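Local coordinates for protein transcriptional regulator AefR (Pseudomonas syringae pv. tomato, PDB 3CDL) that probably binds cis-regulatory DNA and regulates transcription as a dimeric member of the TetR family, at residues G145-V150 and F195-I201; M60-L64 and L105-V109. All blocks are in the same frame, centred on the assembly; numbering follows the deposited sequence.

Contact 1 of 2, residues G145-V150 and F195-I201; sequences GRLKPV and FLGWYEI
Phe195 meets Leu147 at the close of helix 181-199, where a single beta bridge, Leu147 with Glu200, ties the helix end to the loop between helices 133-143 and 152-167 in the AefR-like C-terminal domain of this TetR-family protein. Leu147 CD1 lies at the edge of the Phe195 ring, near its plane, while Leu147 CD2 turns to Leu196 CD2 at 3.8 Å; the same leucine also packs on Ile138 and Ala141 of helix 133-143. Trp198 meets Lys148 twice, through its carbonyl O and through a ring face. Lys148 NZ donates to Trp198 O at 2.7 Å, nearly along the C=O axis, and stands 4.2 Å from the centroid of the Trp198 six-membered ring as a cation-pi contact. The bend of the lysine at chi3 (-36°) allows NZ to serve both. Tyr199 presents its ring to Val150, whose CG1 approaches Tyr199 CE1 obliquely at 3.4 Å. Val150 chi1 (56°) aims that methyl at the tyrosine, and the side chains meet roughly crosswise. The Tyr199 hydroxyl is held by Gln158, and Met194 of the second subunit packs on the tyrosine side chain. Tyr199 O accepts Lys148 N at 2.8 Å, and Leu147 CA lies 3.5 Å from the same O in a CA-H...O contact. Glu200 leaves the helical conformation and lets Ile201 run alongside Arg146, a residue that follows the Schellman motif at Gly145. Ile201 N donates to Arg146 O at 2.9 Å, from above the carbonyl plane and 52° out of it.

Contact 2 of 2, residues M60-L64 and L105-V109; sequences MLQRL and LARVV
Met60, a selenomethionine, slides past Leu105 in the opposite direction, Met60 CG lying 3.5 Å from Leu105 CD1. The chain runs extended through chi2 and then bends at chi3 (41°), which turns the terminal CE toward the CG2 methyls of two valines of the facing helix. Met60 CE lies 3.3 Å from Val108 CG2, where the side chains cross at about a right angle, and nearly as close to Val109 CG2. Leu105 divides its two methyls between neighbours one turn apart. CD1 rests against the side chain and carbonyl O of Met60, and Leu105 CD2 reaches Leu64 CD1 at 3.5 Å.

Two helices of different parts of a TetR-family fold meet here: helix 53-64, which follows the predicted helix-turn-helix, and helix 100-114 of the C-terminal region. Their local axes approach to 10.0 Å and cross at -127°; the packing is largely apolar, and no hydrogen bond crosses between the segments. Helix 9-24 adds to the same core, with Phe22 on Met60 and Ile19 on both Leu105 and Val108.

With CG anti to the backbone N (chi1 -169°), Leu64 extends toward the partner helix and forks over it. Leu64 CD1 settles against the backbone CA of Ala106 at 3.5 Å, close to the alanine methyl, while Leu64 CD2 meets Val109 tip to tip, 3.8 Å from Val109 CB. Val109 is thereby touched from three residues: CG2 by Met60, CG1 by Leu61 as well as Leu64. Leu61 starts out pointing away from helix 100-114, yet Leu61 CD1 turns back to Val109 CG1 at 3.4 Å. Of the Arg63 side chain it is CB that meets Leu105, while the guanidinium goes to salt bridges with Glu12 and Glu59.

Overall arrangement
The pair illustrates how an all-helical regulator can join its parts by quite different means. Contact 2 lies near the middle of the chain, about 8 Å from its centre, and couples helix 53-64, which follows the predicted helix-turn-helix, to helix 100-114 of the C-terminal region. Contact 1 lies about 25 Å from that centre, within the C-terminal region and beside the second subunit. Their centres are 32 Å apart and their nearest atoms about 20 Å, so neither touches the other, and along the chain contact 2 closes before contact 1 opens. One is a largely apolar helix crossing; the other mixes backbone hydrogen bonds and a cation-pi contact with packing.

Contact 1 of 2, residues G145-V150 and F195-I201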
ATOM      1  N   GLY B 145      16.588 -17.656 -21.192  1.00 49.09           N
ATOM      2  CA  GLY B 145      17.218 -18.523 -20.204  1.00 48.31           C
ATOM      3  C   GLY B 145      18.177 -17.812 -19.275  1.00 48.02           C
ATOM      4  O   GLY B 145      19.173 -18.403 -18.855  1.00 47.91           O
ATOM      5  N   ARG B 146      17.872 -16.549 -18.951  1.00 47.83           N
ATOM      6  CA  ARG B 146      18.712 -15.738 -18.062  1.00 47.29           C
ATOM      7  C   ARG B 146      18.074 -15.501 -16.712  1.00 47.07           C
ATOM      8  O   ARG B 146      18.735 -15.078 -15.753  1.00 46.72           O
ATOM      9  CB  ARG B 146      19.080 -14.408 -18.713  1.00 47.43           C
ATOM     10  CG  ARG B 146      20.270 -14.545 -19.680  1.00 48.22           C
ATOM     11  CD  ARG B 146      21.199 -13.348 -19.584  1.00 48.38           C
ATOM     12  NE  ARG B 146      20.814 -12.315 -20.544  1.00 49.71           N
ATOM     13  CZ  ARG B 146      21.362 -11.103 -20.629  1.00 50.59           C
ATOM     14  NH1 ARG B 146      20.924 -10.255 -21.563  1.00 50.57           N
ATOM     15  NH2 ARG B 146      22.330 -10.730 -19.786  1.00 49.47           N
ATOM     16  N   LEU B 147      16.779 -15.766 -16.648  1.00 46.98           N
ATOM     17  CA  LEU B 147      16.037 -15.659 -15.409  1.00 47.11           C
ATOM     18  C   LEU B 147      15.388 -16.992 -15.113  1.00 47.42           C
ATOM     19  O   LEU B 147      15.157 -17.798 -16.009  1.00 47.68           O
ATOM     20  CB  LEU B 147      14.981 -14.562 -15.473  1.00 46.93           C
ATOM     21  CG  LEU B 147      15.315 -13.104 -15.176  1.00 45.84           C
ATOM     22  CD1 LEU B 147      14.000 -12.380 -15.004  1.00 41.62           C
ATOM     23  CD2 LEU B 147      16.225 -12.906 -13.930  1.00 45.83           C
ATOM     24  N   LYS B 148      15.122 -17.220 -13.836  1.00 47.52           N
ATOM     25  CA  LYS B 148      14.664 -18.504 -13.368  1.00 47.92           C
ATOM     26  C   LYS B 148      13.151 -18.595 -13.575  1.00 48.06           C
ATOM     27  O   LYS B 148      12.457 -17.580 -13.514  1.00 48.70           O
ATOM     28  CB  LYS B 148      15.174 -18.678 -11.924  1.00 47.82           C
ATOM     29  CG  LYS B 148      14.259 -19.233 -10.853  1.00 48.85           C
ATOM     30  CD  LYS B 148      14.974 -19.189  -9.476  1.00 48.28           C
ATOM     31  CE  LYS B 148      16.503 -19.488  -9.569  1.00 50.43           C
ATOM     32  NZ  LYS B 148      17.254 -19.110  -8.308  1.00 51.11           N
ATOM     33  N   PRO B 149      12.636 -19.787 -13.905  1.00 48.30           N
ATOM     34  CA  PRO B 149      11.187 -19.950 -14.086  1.00 48.55           C
ATOM     35  C   PRO B 149      10.349 -19.525 -12.873  1.00 48.92           C
ATOM     36  O   PRO B 149      10.528 -20.040 -11.773  1.00 49.87           O
ATOM     37  CB  PRO B 149      11.036 -21.451 -14.325  1.00 48.69           C
ATOM     38  CG  PRO B 149      12.311 -22.053 -13.810  1.00 48.55           C
ATOM     39  CD  PRO B 149      13.349 -21.046 -14.150  1.00 48.16           C
ATOM     40  N   VAL B 150       9.467 -18.557 -13.077  1.00 48.51           N
ATOM     41  CA  VAL B 150       8.466 -18.171 -12.096  1.00 47.71           C
ATOM     42  C   VAL B 150       7.391 -17.456 -12.909  1.00 47.14           C
ATOM     43  O   VAL B 150       7.668 -17.066 -14.034  1.00 46.79           O
ATOM     44  CB  VAL B 150       9.081 -17.272 -10.942  1.00 48.18           C
ATOM     45  CG1 VAL B 150       9.777 -16.017 -11.493  1.00 47.80           C
ATOM     46  CG2 VAL B 150       8.039 -16.918  -9.908  1.00 46.67           C
ATOM     47  N   PHE B 195      16.753  -8.719  -6.199  1.00 46.17           N
ATOM     48  CA  PHE B 195      15.973  -9.360  -7.246  1.00 46.27           C
ATOM     49  C   PHE B 195      16.870 -10.288  -8.050  1.00 46.15           C
ATOM     50  O   PHE B 195      16.623 -11.496  -8.131  1.00 45.39           O
ATOM     51  CB  PHE B 195      15.236  -8.349  -8.158  1.00 45.61           C
ATOM     52  CG  PHE B 195      14.308  -9.017  -9.158  1.00 46.09           C
ATOM     53  CD1 PHE B 195      13.005  -9.390  -8.785  1.00 45.89           C
ATOM     54  CD2 PHE B 195      14.757  -9.350 -10.438  1.00 44.60           C
ATOM     55  CE1 PHE B 195      12.165 -10.048  -9.685  1.00 45.79           C
ATOM     56  CE2 PHE B 195      13.921 -10.017 -11.344  1.00 44.90           C
ATOM     57  CZ  PHE B 195      12.621 -10.359 -10.972  1.00 44.53           C
ATOM     58  N   LEU B 196      17.934  -9.725  -8.613  1.00 46.46           N
ATOM     59  CA  LEU B 196      18.769 -10.514  -9.513  1.00 47.24           C
ATOM     60  C   LEU B 196      19.513 -11.601  -8.772  1.00 47.85           C
ATOM     61  O   LEU B 196      19.703 -12.703  -9.316  1.00 47.72           O
ATOM     62  CB  LEU B 196      19.729  -9.636 -10.324  1.00 47.29           C
ATOM     63  CG  LEU B 196      19.076  -9.094 -11.590  1.00 46.16           C
ATOM     64  CD1 LEU B 196      20.078  -8.326 -12.397  1.00 44.99           C
ATOM     65  CD2 LEU B 196      18.495 -10.241 -12.411  1.00 44.21           C
ATOM     66  N   GLY B 197      19.907 -11.277  -7.528  1.00 48.18           N
ATOM     67  CA  GLY B 197      20.475 -12.235  -6.583  1.00 48.42           C
ATOM     68  C   GLY B 197      19.740 -13.567  -6.596  1.00 49.02           C
ATOM     69  O   GLY B 197      20.369 -14.629  -6.687  1.00 49.61           O
ATOM     70  N   TRP B 198      18.405 -13.508  -6.526  1.00 49.03           N
ATOM     71  CA  TRP B 198      17.565 -14.709  -6.443  1.00 48.21           C
ATOM     72  C   TRP B 198      17.166 -15.271  -7.798  1.00 47.71           C
ATOM     73  O   TRP B 198      17.202 -16.474  -8.005  1.00 47.62           O
ATOM     74  CB  TRP B 198      16.314 -14.464  -5.572  1.00 47.85           C
ATOM     75  CG  TRP B 198      15.394 -15.657  -5.552  1.00 47.43           C
ATOM     76  CD1 TRP B 198      14.156 -15.729  -6.107  1.00 48.21           C
ATOM     77  CD2 TRP B 198      15.656 -16.958  -4.989  1.00 48.20           C
ATOM     78  NE1 TRP B 198      13.618 -16.984  -5.926  1.00 49.38           N
ATOM     79  CE2 TRP B 198      14.518 -17.761  -5.243  1.00 49.66           C
ATOM     80  CE3 TRP B 198      16.745 -17.529  -4.309  1.00 48.76           C
ATOM     81  CZ2 TRP B 198      14.431 -19.106  -4.828  1.00 47.95           C
ATOM     82  CZ3 TRP B 198      16.657 -18.872  -3.898  1.00 48.28           C
ATOM     83  CH2 TRP B 198      15.504 -19.637  -4.157  1.00 47.68           C
ATOM     84  N   TYR B 199      16.794 -14.410  -8.729  1.00 48.48           N
ATOM     85  CA  TYR B 199      16.231 -14.878  -9.999  1.00 49.10           C
ATOM     86  C   TYR B 199      17.187 -15.129 -11.160  1.00 50.10           C
ATOM     87  O   TYR B 199      16.887 -15.939 -12.063  1.00 50.21           O
ATOM     88  CB  TYR B 199      15.125 -13.958 -10.450  1.00 48.39           C
ATOM     89  CG  TYR B 199      13.866 -14.158  -9.659  1.00 48.57           C
ATOM     90  CD1 TYR B 199      13.154 -15.358  -9.716  1.00 46.81           C
ATOM     91  CD2 TYR B 199      13.376 -13.140  -8.856  1.00 49.12           C
ATOM     92  CE1 TYR B 199      11.993 -15.519  -8.986  1.00 47.24           C
ATOM     93  CE2 TYR B 199      12.210 -13.296  -8.134  1.00 47.59           C
ATOM     94  CZ  TYR B 199      11.531 -14.468  -8.188  1.00 46.98           C
ATOM     95  OH  TYR B 199      10.384 -14.575  -7.442  1.00 47.19           O
ATOM     96  N   GLU B 200      18.331 -14.458 -11.152  1.00 51.10           N
ATOM     97  CA  GLU B 200      19.263 -14.637 -12.251  1.00 52.66           C
ATOM     98  C   GLU B 200      19.866 -16.056 -12.333  1.00 53.85           C
ATOM     99  O   GLU B 200      20.354 -16.594 -11.330  1.00 54.05           O
ATOM    100  CB  GLU B 200      20.364 -13.591 -12.199  1.00 52.19           C
ATOM    101  CG  GLU B 200      21.235 -13.597 -13.424  1.00 52.65           C
ATOM    102  CD  GLU B 200      22.139 -12.382 -13.521  1.00 54.48           C
ATOM    103  OE1 GLU B 200      22.224 -11.618 -12.526  1.00 53.50           O
ATOM    104  OE2 GLU B 200      22.767 -12.196 -14.598  1.00 55.03           O
ATOM    105  N   ILE B 201      19.789 -16.658 -13.524  1.00 55.14           N
ATOM    106  CA  ILE B 201      20.663 -17.771 -13.890  1.00 56.33           C
ATOM    107  C   ILE B 201      21.948 -17.156 -14.473  1.00 57.38           C
ATOM    108  O   ILE B 201      21.914 -16.534 -15.549  1.00 57.35           O
ATOM    109  CB  ILE B 201      20.020 -18.703 -14.939  1.00 56.34           C
ATOM    110  CG1 ILE B 201      18.575 -19.036 -14.562  1.00 56.61           C
ATOM    111  CG2 ILE B 201      20.861 -19.975 -15.119  1.00 56.22           C
ATOM    112  CD1 ILE B 201      17.766 -19.581 -15.723  1.00 57.38           C
TER

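Contact 2 of 2, residues M60-L64 and L105-V109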
HETATM    1  N   MSE B  60      -8.714   9.165 -14.606  1.00 50.67           N
HETATM    2  CA  MSE B  60      -7.750   9.182 -13.513  1.00 53.25           C
HETATM    3  C   MSE B  60      -7.128   7.816 -13.231  1.00 53.13           C
HETATM    4  O   MSE B  60      -5.931   7.718 -12.969  1.00 53.42           O
HETATM    5  CB  MSE B  60      -8.431   9.682 -12.253  1.00 53.06           C
HETATM    6  CG  MSE B  60      -8.315  11.158 -12.050  1.00 54.74           C
HETATM    7 SE   MSE B  60      -9.516  11.794 -10.669  1.00 58.05          SE
HETATM    8  CE  MSE B  60      -9.370  10.423  -9.306  1.00 56.96           C
ATOM      9  N   LEU B  61      -7.950   6.770 -13.267  1.00 53.49           N
ATOM     10  CA  LEU B  61      -7.478   5.406 -13.088  1.00 53.87           C
ATOM     11  C   LEU B  61      -6.465   5.045 -14.181  1.00 54.32           C
ATOM     12  O   LEU B  61      -5.309   4.734 -13.873  1.00 54.11           O
ATOM     13  CB  LEU B  61      -8.666   4.442 -13.086  1.00 53.77           C
ATOM     14  CG  LEU B  61      -8.607   3.155 -12.271  1.00 54.35           C
ATOM     15  CD1 LEU B  61      -8.352   3.439 -10.787  1.00 54.39           C
ATOM     16  CD2 LEU B  61      -9.895   2.348 -12.458  1.00 53.93           C
ATOM     17  N   GLN B  62      -6.894   5.117 -15.446  1.00 54.91           N
ATOM     18  CA  GLN B  62      -6.020   4.864 -16.601  1.00 55.70           C
ATOM     19  C   GLN B  62      -4.650   5.495 -16.401  1.00 55.84           C
ATOM     20  O   GLN B  62      -3.632   4.858 -16.636  1.00 55.88           O
ATOM     21  CB  GLN B  62      -6.630   5.397 -17.911  1.00 55.82           C
ATOM     22  CG  GLN B  62      -8.082   4.974 -18.237  1.00 57.35           C
ATOM     23  CD  GLN B  62      -8.256   3.485 -18.546  1.00 59.49           C
ATOM     24  OE1 GLN B  62      -8.425   3.094 -19.707  1.00 59.83           O
ATOM     25  NE2 GLN B  62      -8.231   2.651 -17.503  1.00 60.16           N
ATOM     26  N   ARG B  63      -4.651   6.746 -15.943  1.00 56.32           N
ATOM     27  CA  ARG B  63      -3.445   7.547 -15.722  1.00 56.66           C
ATOM     28  C   ARG B  63      -2.555   7.025 -14.615  1.00 57.22           C
ATOM     29  O   ARG B  63      -1.353   7.292 -14.602  1.00 57.06           O
ATOM     30  CB  ARG B  63      -3.831   8.969 -15.347  1.00 56.39           C
ATOM     31  CG  ARG B  63      -4.182   9.852 -16.484  1.00 55.68           C
ATOM     32  CD  ARG B  63      -4.313  11.269 -15.980  1.00 55.66           C
ATOM     33  NE  ARG B  63      -4.984  12.130 -16.950  1.00 54.99           N
ATOM     34  CZ  ARG B  63      -4.779  13.437 -17.054  1.00 54.31           C
ATOM     35  NH1 ARG B  63      -3.909  14.038 -16.257  1.00 54.41           N
ATOM     36  NH2 ARG B  63      -5.436  14.137 -17.965  1.00 53.66           N
ATOM     37  N   LEU B  64      -3.155   6.302 -13.677  1.00 58.44           N
ATOM     38  CA  LEU B  64      -2.463   5.918 -12.463  1.00 59.63           C
ATOM     39  C   LEU B  64      -1.487   4.783 -12.694  1.00 60.83           C
ATOM     40  O   LEU B  64      -0.306   5.024 -12.919  1.00 61.07           O
ATOM     41  CB  LEU B  64      -3.450   5.573 -11.349  1.00 59.34           C
ATOM     42  CG  LEU B  64      -2.765   5.438  -9.994  1.00 59.38           C
ATOM     43  CD1 LEU B  64      -1.942   6.678  -9.702  1.00 59.85           C
ATOM     44  CD2 LEU B  64      -3.771   5.197  -8.911  1.00 59.39           C
ATOM     45  N   LEU B 105      -2.592  12.309  -7.568  1.00 47.47           N
ATOM     46  CA  LEU B 105      -3.592  11.520  -8.254  1.00 47.10           C
ATOM     47  C   LEU B 105      -3.761  10.174  -7.547  1.00 47.26           C
ATOM     48  O   LEU B 105      -4.879   9.758  -7.236  1.00 47.62           O
ATOM     49  CB  LEU B 105      -3.165  11.313  -9.706  1.00 47.29           C
ATOM     50  CG  LEU B 105      -3.749  10.141 -10.505  1.00 46.82           C
ATOM     51  CD1 LEU B 105      -4.898  10.618 -11.318  1.00 46.21           C
ATOM     52  CD2 LEU B 105      -2.706   9.586 -11.412  1.00 46.84           C
ATOM     53  N   ALA B 106      -2.636   9.506  -7.300  1.00 47.00           N
ATOM     54  CA  ALA B 106      -2.613   8.249  -6.601  1.00 46.54           C
ATOM     55  C   ALA B 106      -3.412   8.334  -5.302  1.00 46.90           C
ATOM     56  O   ALA B 106      -4.251   7.467  -5.027  1.00 45.91           O
ATOM     57  CB  ALA B 106      -1.193   7.859  -6.321  1.00 46.48           C
ATOM     58  N   ARG B 107      -3.144   9.381  -4.517  1.00 46.86           N
ATOM     59  CA  ARG B 107      -3.843   9.595  -3.255  1.00 47.63           C
ATOM     60  C   ARG B 107      -5.360   9.691  -3.446  1.00 47.35           C
ATOM     61  O   ARG B 107      -6.126   8.920  -2.854  1.00 46.81           O
ATOM     62  CB  ARG B 107      -3.341  10.854  -2.573  1.00 47.70           C
ATOM     63  CG  ARG B 107      -2.414  10.603  -1.422  1.00 51.13           C
ATOM     64  CD  ARG B 107      -1.919  11.915  -0.820  1.00 56.93           C
ATOM     65  NE  ARG B 107      -1.122  12.685  -1.791  1.00 60.34           N
ATOM     66  CZ  ARG B 107       0.204  12.824  -1.732  1.00 63.03           C
ATOM     67  NH1 ARG B 107       0.889  12.267  -0.740  1.00 63.82           N
ATOM     68  NH2 ARG B 107       0.850  13.534  -2.656  1.00 63.51           N
ATOM     69  N   VAL B 108      -5.804  10.625  -4.283  1.00 47.06           N
ATOM     70  CA  VAL B 108      -7.243  10.714  -4.523  1.00 47.07           C
ATOM     71  C   VAL B 108      -7.843   9.412  -5.089  1.00 47.13           C
ATOM     72  O   VAL B 108      -8.949   9.080  -4.717  1.00 47.62           O
ATOM     73  CB  VAL B 108      -7.749  12.061  -5.212  1.00 46.64           C
ATOM     74  CG1 VAL B 108      -6.814  13.215  -4.919  1.00 46.62           C
ATOM     75  CG2 VAL B 108      -7.959  11.922  -6.680  1.00 46.48           C
ATOM     76  N   VAL B 109      -7.113   8.661  -5.922  1.00 46.83           N
ATOM     77  CA  VAL B 109      -7.686   7.433  -6.520  1.00 47.23           C
ATOM     78  C   VAL B 109      -7.820   6.285  -5.514  1.00 47.34           C
ATOM     79  O   VAL B 109      -8.876   5.654  -5.406  1.00 47.29           O
ATOM     80  CB  VAL B 109      -6.939   6.959  -7.817  1.00 47.31           C
ATOM     81  CG1 VAL B 109      -7.519   5.665  -8.328  1.00 46.60           C
ATOM     82  CG2 VAL B 109      -7.064   7.995  -8.900  1.00 47.03           C
TER